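Local structure of globin II, extracellular (1X9F) at residues K2-W16 / L121-C133. The protein probably carries oxygen as a haem-binding globin subunit of erythrocruorin, the giant extracellular respiratory pigment of the earthworm Lumbricus terrestris. Numbering follows the deposited sequence.
Sequences KQCGVLEGLKVKSEW and LGRCYDREAWDAC
E15 reaches from helix 6-16 into the turn before helix 127-133, and each atom of its side chain finds a neighbour. CB lies against L121 CD1 and W130 NE1; CG, on an extended chain, comes near C124 O, and the acid carbon CD lies against Y125 CA. At the tip, OE2 takes two donors: W130 NE1 at 2.8 Å on its anti lone pair, nearly in the indole plane, and D126 N at 3.2 Å on its syn lone pair. OE1 sits beside Y125 CA and is hydrogen-bonded to a polar side chain of another protein's chain. Carboxylate and indole are almost coplanar, 14° apart. V12, branched and compact, sets CG1 over the six-membered ring of W130, 3.8 Å from its centroid, while W16 meets W130 CH2 with its own ring edge. Were W130 an alanine, E15 OE2 would probably lose one of its two donors, and V12 CG1 and the edge of W16 the surface they rest on. The segments belong to the first and last helices of the globin fold; 6-16 and 127-133 cross at -99° with axes 8.9 Å apart, and A129, having only a methyl, lets E8 CB come close. The N-terminal arm is tied to the last helix by the C4–C133 disulfide. D126 is the N-cap of helix 127-133: with CG anti to its backbone N (chi1 -178°), OD1 accepts from A129 N, 2.9 Å away, and OD2 forms salt bridges with K2 NZ at 3.1 Å and, longer, K11 NZ at 3.5 Å. K11 lays CD on D126 CB while its ammonium also bonds to the backbone of another protein's chain.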
loop_
_atom_site.group_PDB
_atom_site.type_symbol
_atom_site.label_atom_id
_atom_site.label_comp_id
_atom_site.label_asym_id
_atom_site.label_seq_id
_atom_site.Cartn_x
_atom_site.Cartn_y
_atom_site.Cartn_z
ATOM N N LYS B 2 -40.149 29.233 18.191
ATOM C CA LYS B 2 -39.374 28.106 18.700
ATOM C C LYS B 2 -38.377 28.689 19.703
ATOM O O LYS B 2 -37.889 29.802 19.513
ATOM C CB LYS B 2 -38.642 27.415 17.547
ATOM C CG LYS B 2 -37.957 26.112 17.906
ATOM C CD LYS B 2 -37.225 25.535 16.705
ATOM C CE LYS B 2 -38.138 24.616 15.874
ATOM N NZ LYS B 2 -37.399 24.124 14.647
ATOM N N GLN B 3 -38.094 27.958 20.774
ATOM C CA GLN B 3 -37.170 28.443 21.794
ATOM C C GLN B 3 -35.821 27.780 21.637
ATOM O O GLN B 3 -35.740 26.668 21.123
ATOM C CB GLN B 3 -37.716 28.152 23.188
ATOM C CG GLN B 3 -38.873 29.034 23.603
ATOM C CD GLN B 3 -39.218 28.860 25.064
ATOM O OE1 GLN B 3 -39.839 27.868 25.449
ATOM N NE2 GLN B 3 -38.813 29.821 25.887
ATOM N N CYS B 4 -34.765 28.458 22.087
ATOM C CA CYS B 4 -33.419 27.891 22.038
ATOM C C CYS B 4 -33.266 26.808 23.095
ATOM O O CYS B 4 -32.634 27.011 24.130
ATOM C CB CYS B 4 -32.333 28.958 22.198
ATOM S SG CYS B 4 -30.679 28.331 21.789
ATOM N N GLY B 5 -33.864 25.657 22.823
ATOM C CA GLY B 5 -33.759 24.512 23.706
ATOM C C GLY B 5 -32.567 23.635 23.379
ATOM O O GLY B 5 -31.718 23.982 22.549
ATOM N N VAL B 6 -32.525 22.489 24.049
ATOM C CA VAL B 6 -31.434 21.533 23.921
ATOM C C VAL B 6 -31.187 21.160 22.458
ATOM O O VAL B 6 -30.059 21.247 21.975
ATOM C CB VAL B 6 -31.707 20.261 24.777
ATOM C CG1 VAL B 6 -30.700 19.152 24.470
ATOM C CG2 VAL B 6 -31.702 20.602 26.271
ATOM N N LEU B 7 -32.247 20.764 21.759
ATOM C CA LEU B 7 -32.132 20.252 20.396
ATOM C C LEU B 7 -31.751 21.324 19.377
ATOM O O LEU B 7 -30.902 21.088 18.512
ATOM C CB LEU B 7 -33.426 19.539 19.985
ATOM C CG LEU B 7 -33.575 18.021 20.207
ATOM C CD1 LEU B 7 -32.691 17.460 21.334
ATOM C CD2 LEU B 7 -35.047 17.633 20.431
ATOM N N GLU B 8 -32.378 22.494 19.483
ATOM C CA GLU B 8 -32.047 23.640 18.624
ATOM C C GLU B 8 -30.622 24.135 18.857
ATOM O O GLU B 8 -29.936 24.521 17.914
ATOM C CB GLU B 8 -33.070 24.779 18.771
ATOM C CG GLU B 8 -33.919 24.750 20.037
ATOM C CD GLU B 8 -35.045 23.725 20.003
ATOM O OE1 GLU B 8 -35.909 23.796 19.101
ATOM O OE2 GLU B 8 -35.072 22.847 20.894
ATOM N N GLY B 9 -30.181 24.106 20.112
ATOM C CA GLY B 9 -28.808 24.461 20.459
ATOM C C GLY B 9 -27.831 23.466 19.866
ATOM O O GLY B 9 -26.781 23.849 19.339
ATOM N N LEU B 10 -28.183 22.186 19.954
ATOM C CA LEU B 10 -27.401 21.138 19.317
ATOM C C LEU B 10 -27.265 21.404 17.823
ATOM O O LEU B 10 -26.155 21.394 17.296
ATOM C CB LEU B 10 -28.026 19.761 19.569
ATOM C CG LEU B 10 -27.344 18.741 20.495
ATOM C CD1 LEU B 10 -26.370 19.356 21.506
ATOM C CD2 LEU B 10 -28.386 17.874 21.197
ATOM N N LYS B 11 -28.387 21.658 17.152
ATOM C CA LYS B 11 -28.396 21.877 15.705
ATOM C C LYS B 11 -27.586 23.110 15.300
ATOM O O LYS B 11 -26.770 23.053 14.372
ATOM C CB LYS B 11 -29.829 21.982 15.181
ATOM C CG LYS B 11 -29.894 22.185 13.679
ATOM C CD LYS B 11 -31.311 22.160 13.171
ATOM C CE LYS B 11 -31.705 20.775 12.719
ATOM N NZ LYS B 11 -33.038 20.809 12.068
ATOM N N VAL B 12 -27.813 24.213 16.010
ATOM C CA VAL B 12 -27.099 25.456 15.742
ATOM C C VAL B 12 -25.593 25.316 15.969
ATOM O O VAL B 12 -24.811 25.869 15.193
ATOM C CB VAL B 12 -27.676 26.656 16.529
ATOM C CG1 VAL B 12 -26.818 27.903 16.327
ATOM C CG2 VAL B 12 -29.110 26.937 16.095
ATOM N N LYS B 13 -25.183 24.579 17.007
ATOM C CA LYS B 13 -23.748 24.319 17.208
ATOM C C LYS B 13 -23.123 23.675 15.969
ATOM O O LYS B 13 -22.080 24.128 15.492
ATOM C CB LYS B 13 -23.492 23.464 18.457
ATOM C CG LYS B 13 -23.638 24.259 19.761
ATOM C CD LYS B 13 -23.340 23.377 20.990
ATOM C CE LYS B 13 -21.852 22.976 21.033
ATOM N NZ LYS B 13 -21.565 22.185 22.275
ATOM N N SER B 14 -23.771 22.644 15.436
ATOM C CA SER B 14 -23.254 21.936 14.261
ATOM C C SER B 14 -23.252 22.783 13.000
ATOM O O SER B 14 -22.255 22.821 12.271
ATOM C CB SER B 14 -24.048 20.657 14.001
ATOM O OG SER B 14 -23.669 19.647 14.917
ATOM N N GLU B 15 -24.377 23.443 12.736
ATOM C CA GLU B 15 -24.501 24.254 11.542
ATOM C C GLU B 15 -23.555 25.445 11.588
ATOM O O GLU B 15 -23.044 25.870 10.551
ATOM C CB GLU B 15 -25.960 24.643 11.315
ATOM C CG GLU B 15 -26.803 23.396 11.081
ATOM C CD GLU B 15 -28.268 23.669 10.842
ATOM O OE1 GLU B 15 -28.973 22.718 10.437
ATOM O OE2 GLU B 15 -28.720 24.816 11.056
ATOM N N TRP B 16 -23.287 25.955 12.790
ATOM C CA TRP B 16 -22.299 27.020 12.958
ATOM C C TRP B 16 -20.911 26.517 12.575
ATOM O O TRP B 16 -20.214 27.149 11.779
ATOM C CB TRP B 16 -22.305 27.571 14.390
ATOM C CG TRP B 16 -21.149 28.482 14.684
ATOM C CD1 TRP B 16 -20.040 28.184 15.426
ATOM C CD2 TRP B 16 -20.971 29.830 14.222
ATOM N NE1 TRP B 16 -19.186 29.261 15.461
ATOM C CE2 TRP B 16 -19.732 30.286 14.732
ATOM C CE3 TRP B 16 -21.736 30.706 13.433
ATOM C CZ2 TRP B 16 -19.245 31.571 14.487
ATOM C CZ3 TRP B 16 -21.250 31.988 13.190
ATOM C CH2 TRP B 16 -20.016 32.406 13.716
ATOM N N LEU B 121 -24.777 27.116 3.822
ATOM C CA LEU B 121 -25.173 25.719 3.962
ATOM C C LEU B 121 -26.265 25.305 2.989
ATOM O O LEU B 121 -26.639 24.131 2.962
ATOM C CB LEU B 121 -25.619 25.429 5.399
ATOM C CG LEU B 121 -24.691 25.921 6.516
ATOM C CD1 LEU B 121 -25.415 25.862 7.852
ATOM C CD2 LEU B 121 -23.382 25.125 6.578
ATOM N N GLY B 122 -26.764 26.247 2.191
ATOM C CA GLY B 122 -27.843 25.957 1.245
ATOM C C GLY B 122 -29.100 25.497 1.960
ATOM O O GLY B 122 -29.642 26.222 2.799
ATOM N N ARG B 123 -29.553 24.285 1.644
ATOM C CA ARG B 123 -30.751 23.721 2.272
ATOM C C ARG B 123 -30.559 23.361 3.739
ATOM O O ARG B 123 -31.480 23.515 4.545
ATOM C CB ARG B 123 -31.221 22.470 1.523
ATOM C CG ARG B 123 -31.709 22.740 0.114
ATOM C CD ARG B 123 -32.579 21.640 -0.460
ATOM N NE ARG B 123 -33.269 22.091 -1.668
ATOM C CZ ARG B 123 -34.295 21.463 -2.233
ATOM N NH1 ARG B 123 -34.773 20.342 -1.705
ATOM N NH2 ARG B 123 -34.849 21.960 -3.331
ATOM N N CYS B 124 -29.365 22.888 4.082
ATOM C CA CYS B 124 -29.155 22.206 5.356
ATOM C C CYS B 124 -28.994 23.140 6.518
ATOM O O CYS B 124 -27.933 23.195 7.143
ATOM C CB CYS B 124 -27.946 21.287 5.248
ATOM S SG CYS B 124 -28.121 20.216 3.821
ATOM N N TYR B 125 -30.049 23.878 6.820
ATOM C CA TYR B 125 -30.039 24.688 8.013
ATOM C C TYR B 125 -31.466 24.906 8.482
ATOM O O TYR B 125 -32.410 24.786 7.699
ATOM C CB TYR B 125 -29.253 25.990 7.782
ATOM C CG TYR B 125 -30.075 27.241 7.666
ATOM C CD1 TYR B 125 -31.040 27.383 6.674
ATOM C CD2 TYR B 125 -29.866 28.296 8.542
ATOM C CE1 TYR B 125 -31.793 28.529 6.575
ATOM C CE2 TYR B 125 -30.606 29.448 8.449
ATOM C CZ TYR B 125 -31.569 29.557 7.465
ATOM O OH TYR B 125 -32.304 30.711 7.365
ATOM N N ASP B 126 -31.617 25.197 9.768
ATOM C CA ASP B 126 -32.925 25.422 10.354
ATOM C C ASP B 126 -33.027 26.853 10.867
ATOM O O ASP B 126 -32.505 27.193 11.937
ATOM C CB ASP B 126 -33.164 24.413 11.472
ATOM C CG ASP B 126 -34.532 24.551 12.112
ATOM O OD1 ASP B 126 -35.111 25.660 12.125
ATOM O OD2 ASP B 126 -35.105 23.585 12.653
ATOM N N ARG B 127 -33.720 27.671 10.086
ATOM C CA ARG B 127 -33.884 29.094 10.334
ATOM C C ARG B 127 -34.541 29.380 11.681
ATOM O O ARG B 127 -34.130 30.296 12.400
ATOM C CB ARG B 127 -34.721 29.692 9.207
ATOM C CG ARG B 127 -34.935 31.168 9.320
ATOM C CD ARG B 127 -35.573 31.802 8.109
ATOM N NE ARG B 127 -35.269 33.227 8.111
ATOM C CZ ARG B 127 -35.898 34.136 8.849
ATOM N NH1 ARG B 127 -36.903 33.790 9.650
ATOM N NH2 ARG B 127 -35.526 35.407 8.779
ATOM N N GLU B 128 -35.559 28.592 12.014
ATOM C CA GLU B 128 -36.274 28.778 13.266
ATOM C C GLU B 128 -35.394 28.495 14.475
ATOM O O GLU B 128 -35.501 29.186 15.490
ATOM C CB GLU B 128 -37.535 27.916 13.311
ATOM C CG GLU B 128 -38.721 28.518 12.574
ATOM C CD GLU B 128 -40.016 27.781 12.859
ATOM O OE1 GLU B 128 -40.089 26.563 12.580
ATOM O OE2 GLU B 128 -40.968 28.424 13.349
ATOM N N ALA B 129 -34.537 27.482 14.365
ATOM C CA ALA B 129 -33.608 27.125 15.435
ATOM C C ALA B 129 -32.516 28.184 15.580
ATOM O O ALA B 129 -32.159 28.562 16.703
ATOM C CB ALA B 129 -33.000 25.749 15.178
ATOM N N TRP B 130 -31.995 28.673 14.455
ATOM C CA TRP B 130 -31.015 29.758 14.477
ATOM C C TRP B 130 -31.607 31.041 15.043
ATOM O O TRP B 130 -31.026 31.651 15.940
ATOM C CB TRP B 130 -30.446 30.018 13.084
ATOM C CG TRP B 130 -29.309 29.131 12.728
ATOM C CD1 TRP B 130 -29.387 27.868 12.215
ATOM C CD2 TRP B 130 -27.914 29.428 12.854
ATOM N NE1 TRP B 130 -28.127 27.360 12.011
ATOM C CE2 TRP B 130 -27.202 28.297 12.391
ATOM C CE3 TRP B 130 -27.188 30.540 13.305
ATOM C CZ2 TRP B 130 -25.802 28.243 12.369
ATOM C CZ3 TRP B 130 -25.800 30.487 13.280
ATOM C CH2 TRP B 130 -25.122 29.344 12.815
ATOM N N ASP B 131 -32.764 31.438 14.522
ATOM C CA ASP B 131 -33.427 32.655 14.969
ATOM C C ASP B 131 -33.588 32.668 16.492
ATOM O O ASP B 131 -33.280 33.665 17.158
ATOM C CB ASP B 131 -34.786 32.786 14.285
ATOM C CG ASP B 131 -35.469 34.091 14.598
ATOM O OD1 ASP B 131 -34.909 35.155 14.261
ATOM O OD2 ASP B 131 -36.571 34.155 15.179
ATOM N N ALA B 132 -34.045 31.542 17.031
ATOM C CA ALA B 132 -34.291 31.407 18.454
ATOM C C ALA B 132 -33.003 31.509 19.267
ATOM O O ALA B 132 -32.966 32.171 20.305
ATOM C CB ALA B 132 -34.983 30.088 18.730
ATOM N N CYS B 133 -31.951 30.848 18.789
ATOM C CA CYS B 133 -30.682 30.801 19.501
ATOM C C CYS B 133 -29.874 32.093 19.380
ATOM O O CYS B 133 -29.194 32.474 20.331
ATOM C CB CYS B 133 -29.870 29.577 19.065
ATOM S SG CYS B 133 -30.508 28.034 19.777
HETATM O O HOH W 1 -34.669 21.729 14.123
#